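Local coordinates for protein K7 (PDB 3JRV) that binds the human RNA helicase DDX3 and thereby blocks TBK1/IKKepsilon-mediated IRF3 activation, and also targets host TRAF6 and IRAK2 to prevent NF-kappa-B activation, at residues A[6-18]-A[29-43]. Sequence-based numbering, arbitrary orientation.
Sequences DYEDAVFYFVDDD and LIDEYITWRNHVIVF
With CG of Tyr7 swung anti to its own nitrogen (chi1 -176°), the phenol hydroxyl reaches Asn38 of helix 26-42, while Glu32, extended through CG and CD, carries its carboxylate to the consecutive backbone amides of Tyr13 and Phe14. Phe14 N meets the syn lone pair of Glu32 OE2 at 2.7 Å, whereas Tyr13 N approaches Glu32 OE1 from above the carboxylate plane at 2.8 Å. Tyr54 OH also bonds OE2, and a water joins OE1 to the carbonyl of Val11, so both oxygens are gripped and the carboxylate's rotation is fixed. Tyr7 OH donates to Asn38 OD1 (2.6 Å), tilted slightly from the carbonyl plane.

The segment 6-18 runs as an irregular strap along helix 26-42 of this Bcl-2-like helical fold, secured by an aromatic cluster. His39 lies at its middle: its edge points at the face of Tyr7, the planes 89° apart, and its own face receives the edge of Phe12 (centroids 4.9 Å apart). His39 NE2 makes weak hydrogen bonds to Tyr7 O (3.0 Å) and Glu8 O (3.3 Å). Phe12 in turn accepts the Trp36 edge on its face, CD1 standing over the ring centre. At the helix end, Glu8 CA sits 3.7 Å from the centroid of the Phe43 ring in a CH-pi contact; at the other end of the segment, Leu29 CB lies over the face of the Phe14 ring in a second one. Tyr7, Thr35 and Asn38 also pack against aromatic side chains of the bound DDX3 peptide, and Asp31 forms a salt bridge to a basic side chain of that peptide.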
loop_
_atom_site.group_PDB
_atom_site.type_symbol
_atom_site.label_atom_id
_atom_site.label_comp_id
_atom_site.label_asym_id
_atom_site.label_seq_id
_atom_site.Cartn_x
_atom_site.Cartn_y
_atom_site.Cartn_z
ATOM N N ASP A 6 -9.046 -16.505 8.993
ATOM C CA ASP A 6 -10.108 -15.503 9.263
ATOM C C ASP A 6 -9.566 -14.093 9.092
ATOM O O ASP A 6 -8.706 -13.642 9.849
ATOM C CB ASP A 6 -10.606 -15.668 10.696
ATOM C CG ASP A 6 -11.874 -14.893 10.979
ATOM O OD1 ASP A 6 -12.238 -14.005 10.174
ATOM O OD2 ASP A 6 -12.526 -15.196 12.015
ATOM N N TYR A 7 -10.144 -13.358 8.160
ATOM C CA TYR A 7 -9.599 -12.036 7.844
ATOM C C TYR A 7 -9.734 -11.099 9.037
ATOM O O TYR A 7 -8.877 -10.218 9.259
ATOM C CB TYR A 7 -10.290 -11.492 6.592
ATOM C CG TYR A 7 -9.753 -10.150 6.097
ATOM C CD1 TYR A 7 -8.379 -9.929 5.944
ATOM C CD2 TYR A 7 -10.630 -9.182 5.620
ATOM C CE1 TYR A 7 -7.904 -8.706 5.418
ATOM C CE2 TYR A 7 -10.183 -7.986 5.100
ATOM C CZ TYR A 7 -8.805 -7.757 4.989
ATOM O OH TYR A 7 -8.365 -6.552 4.437
ATOM N N GLU A 8 -10.815 -11.266 9.817
ATOM C CA GLU A 8 -11.013 -10.386 10.972
ATOM C C GLU A 8 -9.804 -10.458 11.913
ATOM O O GLU A 8 -9.424 -9.446 12.546
ATOM C CB GLU A 8 -12.288 -10.753 11.753
ATOM C CG GLU A 8 -12.578 -9.779 12.880
ATOM C CD GLU A 8 -13.901 -10.075 13.565
ATOM O OE1 GLU A 8 -14.502 -11.100 13.205
ATOM O OE2 GLU A 8 -14.337 -9.300 14.452
ATOM N N ASP A 9 -9.133 -11.607 11.916
ATOM C CA ASP A 9 -8.066 -11.832 12.902
ATOM C C ASP A 9 -6.657 -11.675 12.295
ATOM O O ASP A 9 -5.647 -12.088 12.904
ATOM C CB ASP A 9 -8.201 -13.252 13.482
ATOM C CG ASP A 9 -9.511 -13.471 14.228
ATOM O OD1 ASP A 9 -9.994 -12.545 14.935
ATOM O OD2 ASP A 9 -10.038 -14.613 14.133
ATOM N N ALA A 10 -6.582 -11.054 11.122
ATOM C CA ALA A 10 -5.314 -10.806 10.443
ATOM C C ALA A 10 -4.374 -10.058 11.400
ATOM O O ALA A 10 -4.804 -9.212 12.169
ATOM C CB ALA A 10 -5.520 -9.963 9.199
ATOM N N VAL A 11 -3.095 -10.405 11.366
ATOM C CA VAL A 11 -2.118 -9.785 12.257
ATOM C C VAL A 11 -1.297 -8.758 11.473
ATOM O O VAL A 11 -0.850 -9.024 10.338
ATOM C CB VAL A 11 -1.173 -10.866 12.835
ATOM C CG1 VAL A 11 -0.175 -10.250 13.818
ATOM C CG2 VAL A 11 -1.952 -11.991 13.536
ATOM N N PHE A 12 -1.118 -7.572 12.054
ATOM C CA PHE A 12 -0.353 -6.526 11.401
ATOM C C PHE A 12 0.879 -6.231 12.235
ATOM O O PHE A 12 0.776 -5.605 13.289
ATOM C CB PHE A 12 -1.242 -5.285 11.255
ATOM C CG PHE A 12 -2.431 -5.542 10.404
ATOM C CD1 PHE A 12 -2.333 -5.394 9.041
ATOM C CD2 PHE A 12 -3.625 -5.995 10.947
ATOM C CE1 PHE A 12 -3.365 -5.676 8.191
ATOM C CE2 PHE A 12 -4.705 -6.272 10.096
ATOM C CZ PHE A 12 -4.550 -6.154 8.705
ATOM N N TYR A 13 2.006 -6.783 11.810
ATOM C CA TYR A 13 3.225 -6.755 12.604
ATOM C C TYR A 13 3.872 -5.384 12.674
ATOM O O TYR A 13 4.638 -5.121 13.624
ATOM C CB TYR A 13 4.225 -7.729 12.005
ATOM C CG TYR A 13 3.760 -9.151 12.149
ATOM C CD1 TYR A 13 3.936 -9.851 13.353
ATOM C CD2 TYR A 13 3.135 -9.797 11.087
ATOM C CE1 TYR A 13 3.468 -11.144 13.479
ATOM C CE2 TYR A 13 2.707 -11.106 11.200
ATOM C CZ TYR A 13 2.887 -11.774 12.385
ATOM O OH TYR A 13 2.417 -13.076 12.482
ATOM N N PHE A 14 3.582 -4.508 11.700
ATOM C CA PHE A 14 4.248 -3.209 11.688
ATOM C C PHE A 14 3.380 -2.045 12.142
ATOM O O PHE A 14 3.844 -0.880 12.167
ATOM C CB PHE A 14 4.751 -2.888 10.275
ATOM C CG PHE A 14 5.777 -3.867 9.748
ATOM C CD1 PHE A 14 7.137 -3.620 9.909
ATOM C CD2 PHE A 14 5.375 -4.998 9.040
ATOM C CE1 PHE A 14 8.094 -4.510 9.360
ATOM C CE2 PHE A 14 6.302 -5.894 8.519
ATOM C CZ PHE A 14 7.655 -5.674 8.706
ATOM N N VAL A 15 2.116 -2.331 12.473
ATOM C CA VAL A 15 1.114 -1.284 12.700
ATOM C C VAL A 15 1.483 -0.245 13.751
ATOM O O VAL A 15 1.118 0.924 13.574
ATOM C CB VAL A 15 -0.267 -1.898 12.988
ATOM C CG1 VAL A 15 -0.277 -2.693 14.317
ATOM C CG2 VAL A 15 -1.365 -0.820 13.042
ATOM N N ASP A 16 2.223 -0.643 14.806
ATOM C CA ASP A 16 2.619 0.278 15.845
ATOM C C ASP A 16 4.092 0.732 15.789
ATOM O O ASP A 16 4.557 1.471 16.680
ATOM C CB ASP A 16 2.274 -0.301 17.224
ATOM C CG ASP A 16 0.789 -0.284 17.464
ATOM O OD1 ASP A 16 0.170 0.775 17.201
ATOM O OD2 ASP A 16 0.246 -1.315 17.904
ATOM N N ASP A 17 4.787 0.354 14.714
ATOM C CA ASP A 17 6.240 0.649 14.628
ATOM C C ASP A 17 6.452 2.130 14.254
ATOM O O ASP A 17 5.670 2.723 13.487
ATOM C CB ASP A 17 6.909 -0.223 13.561
ATOM C CG ASP A 17 6.960 -1.696 13.918
ATOM O OD1 ASP A 17 6.506 -2.101 15.015
ATOM O OD2 ASP A 17 7.491 -2.457 13.095
ATOM N N ASP A 18 7.499 2.728 14.808
ATOM C CA ASP A 18 7.902 4.086 14.497
ATOM C C ASP A 18 9.137 4.099 13.621
ATOM O O ASP A 18 9.555 5.170 13.223
ATOM C CB ASP A 18 8.235 4.870 15.763
ATOM C CG ASP A 18 6.983 5.293 16.546
ATOM O OD1 ASP A 18 5.847 5.120 16.023
ATOM O OD2 ASP A 18 7.104 5.735 17.722
ATOM N N LEU A 29 6.254 -5.151 4.729
ATOM C CA LEU A 29 5.626 -3.953 5.257
ATOM C C LEU A 29 4.598 -3.408 4.233
ATOM O O LEU A 29 3.471 -3.044 4.578
ATOM C CB LEU A 29 6.724 -2.879 5.456
ATOM C CG LEU A 29 6.180 -1.473 5.706
ATOM C CD1 LEU A 29 5.312 -1.336 6.961
ATOM C CD2 LEU A 29 7.339 -0.385 5.710
ATOM N N ILE A 30 4.977 -3.286 2.966
ATOM C CA ILE A 30 4.041 -2.677 2.019
ATOM C C ILE A 30 2.850 -3.609 1.805
ATOM O O ILE A 30 1.704 -3.133 1.759
ATOM C CB ILE A 30 4.767 -2.423 0.683
ATOM C CG1 ILE A 30 5.850 -1.339 0.904
ATOM C CG2 ILE A 30 3.754 -2.020 -0.407
ATOM C CD1 ILE A 30 5.294 0.003 1.378
ATOM N N ASP A 31 3.091 -4.919 1.735
ATOM C CA ASP A 31 1.995 -5.877 1.567
ATOM C C ASP A 31 1.014 -5.701 2.736
ATOM O O ASP A 31 -0.199 -5.556 2.535
ATOM C CB ASP A 31 2.582 -7.291 1.626
ATOM C CG ASP A 31 1.574 -8.376 1.342
ATOM O OD1 ASP A 31 0.436 -8.042 0.912
ATOM O OD2 ASP A 31 1.934 -9.583 1.526
ATOM N N GLU A 32 1.534 -5.725 3.967
ATOM C CA GLU A 32 0.653 -5.624 5.138
ATOM C C GLU A 32 -0.116 -4.304 5.155
ATOM O O GLU A 32 -1.291 -4.263 5.554
ATOM C CB GLU A 32 1.474 -5.819 6.433
ATOM C CG GLU A 32 0.784 -5.579 7.692
ATOM C CD GLU A 32 1.771 -5.708 8.832
ATOM O OE1 GLU A 32 2.309 -6.841 9.036
ATOM O OE2 GLU A 32 2.035 -4.642 9.440
ATOM N N TYR A 33 0.597 -3.202 4.905
ATOM C CA TYR A 33 0.037 -1.875 4.983
ATOM C C TYR A 33 -1.131 -1.769 3.967
ATOM O O TYR A 33 -2.193 -1.176 4.291
ATOM C CB TYR A 33 1.147 -0.848 4.694
ATOM C CG TYR A 33 0.584 0.521 4.405
ATOM C CD1 TYR A 33 -0.004 1.285 5.409
ATOM C CD2 TYR A 33 0.568 1.007 3.092
ATOM C CE1 TYR A 33 -0.637 2.545 5.123
ATOM C CE2 TYR A 33 0.021 2.231 2.783
ATOM C CZ TYR A 33 -0.638 2.990 3.782
ATOM O OH TYR A 33 -1.207 4.222 3.509
ATOM N N ILE A 34 -0.928 -2.249 2.733
ATOM C CA ILE A 34 -2.006 -2.159 1.742
ATOM C C ILE A 34 -3.226 -2.976 2.217
ATOM O O ILE A 34 -4.395 -2.526 2.096
ATOM C CB ILE A 34 -1.503 -2.646 0.351
ATOM C CG1 ILE A 34 -0.430 -1.659 -0.182
ATOM C CG2 ILE A 34 -2.708 -2.848 -0.607
ATOM C CD1 ILE A 34 -0.900 -0.195 -0.278
ATOM N N THR A 35 -2.975 -4.128 2.828
ATOM C CA THR A 35 -4.105 -4.868 3.437
ATOM C C THR A 35 -4.767 -4.087 4.585
ATOM O O THR A 35 -5.993 -3.962 4.677
ATOM C CB THR A 35 -3.625 -6.204 3.971
ATOM O OG1 THR A 35 -3.207 -7.008 2.868
ATOM C CG2 THR A 35 -4.748 -6.884 4.795
ATOM N N TRP A 36 -3.956 -3.468 5.435
ATOM C CA TRP A 36 -4.475 -2.725 6.565
ATOM C C TRP A 36 -5.427 -1.591 6.116
ATOM O O TRP A 36 -6.429 -1.328 6.783
ATOM C CB TRP A 36 -3.289 -2.181 7.385
ATOM C CG TRP A 36 -3.724 -1.408 8.611
ATOM C CD1 TRP A 36 -4.036 -1.935 9.863
ATOM C CD2 TRP A 36 -3.779 0.015 8.759
ATOM N NE1 TRP A 36 -4.320 -0.918 10.749
ATOM C CE2 TRP A 36 -4.159 0.289 10.105
ATOM C CE3 TRP A 36 -3.502 1.098 7.892
ATOM C CZ2 TRP A 36 -4.287 1.601 10.596
ATOM C CZ3 TRP A 36 -3.643 2.410 8.379
ATOM C CH2 TRP A 36 -4.025 2.649 9.724
ATOM N N ARG A 37 -5.118 -0.884 5.019
ATOM C CA ARG A 37 -5.995 0.231 4.597
ATOM C C ARG A 37 -7.403 -0.300 4.223
ATOM O O ARG A 37 -8.358 0.458 4.259
ATOM C CB ARG A 37 -5.384 0.971 3.381
ATOM C CG ARG A 37 -4.089 1.758 3.816
ATOM C CD ARG A 37 -4.410 2.906 4.806
ATOM N NE ARG A 37 -5.350 3.886 4.239
ATOM C CZ ARG A 37 -5.015 4.943 3.484
ATOM N NH1 ARG A 37 -3.751 5.156 3.111
ATOM N NH2 ARG A 37 -5.972 5.750 3.007
ATOM N N ASN A 38 -7.508 -1.570 3.837
ATOM C CA ASN A 38 -8.843 -2.223 3.630
ATOM C C ASN A 38 -9.429 -2.676 4.967
ATOM O O ASN A 38 -10.585 -2.376 5.311
ATOM C CB ASN A 38 -8.665 -3.432 2.703
ATOM C CG ASN A 38 -9.962 -4.176 2.480
ATOM O OD1 ASN A 38 -10.237 -5.176 3.166
ATOM N ND2 ASN A 38 -10.753 -3.716 1.536
ATOM N N HIS A 39 -8.621 -3.425 5.704
ATOM C CA HIS A 39 -9.056 -4.060 6.956
ATOM C C HIS A 39 -9.575 -3.066 7.977
ATOM O O HIS A 39 -10.565 -3.343 8.675
ATOM C CB HIS A 39 -7.862 -4.839 7.519
ATOM C CG HIS A 39 -8.200 -5.727 8.678
ATOM N ND1 HIS A 39 -8.216 -5.267 9.975
ATOM C CD2 HIS A 39 -8.390 -7.070 8.739
ATOM C CE1 HIS A 39 -8.464 -6.285 10.788
ATOM N NE2 HIS A 39 -8.515 -7.395 10.067
ATOM N N VAL A 40 -8.908 -1.914 8.099
ATOM C CA VAL A 40 -9.256 -0.919 9.105
ATOM C C VAL A 40 -10.653 -0.363 8.830
ATOM O O VAL A 40 -11.374 -0.036 9.769
ATOM C CB VAL A 40 -8.148 0.215 9.151
ATOM C CG1 VAL A 40 -8.299 1.134 7.938
ATOM C CG2 VAL A 40 -8.210 0.988 10.473
ATOM N N ILE A 41 -11.064 -0.353 7.550
ATOM C CA ILE A 41 -12.435 0.104 7.190
ATOM C C ILE A 41 -13.448 -1.055 7.359
ATOM O O ILE A 41 -14.509 -0.884 8.005
ATOM C CB ILE A 41 -12.496 0.599 5.724
ATOM C CG1 ILE A 41 -11.532 1.765 5.476
ATOM C CG2 ILE A 41 -13.933 1.019 5.355
ATOM C CD1 ILE A 41 -11.687 2.944 6.417
ATOM N N VAL A 42 -13.112 -2.231 6.830
ATOM C CA VAL A 42 -13.981 -3.439 6.867
ATOM C C VAL A 42 -14.401 -3.796 8.305
ATOM O O VAL A 42 -15.586 -4.143 8.559
ATOM C CB VAL A 42 -13.276 -4.637 6.156
ATOM C CG1 VAL A 42 -14.056 -5.970 6.328
ATOM C CG2 VAL A 42 -13.161 -4.315 4.666
ATOM N N PHE A 43 -13.456 -3.692 9.244
ATOM C CA PHE A 43 -13.730 -4.046 10.644
ATOM C C PHE A 43 -13.847 -2.845 11.609
ATOM O O PHE A 43 -13.928 -2.996 12.853
ATOM C CB PHE A 43 -12.740 -5.108 11.138
ATOM C CG PHE A 43 -12.772 -6.373 10.315
ATOM C CD1 PHE A 43 -13.867 -7.256 10.389
ATOM C CD2 PHE A 43 -11.806 -6.596 9.363
ATOM C CE1 PHE A 43 -13.908 -8.370 9.596
ATOM C CE2 PHE A 43 -11.814 -7.725 8.579
ATOM C CZ PHE A 43 -12.895 -8.583 8.652
HETATM O O HOH W 1 1.012 -9.310 8.064
#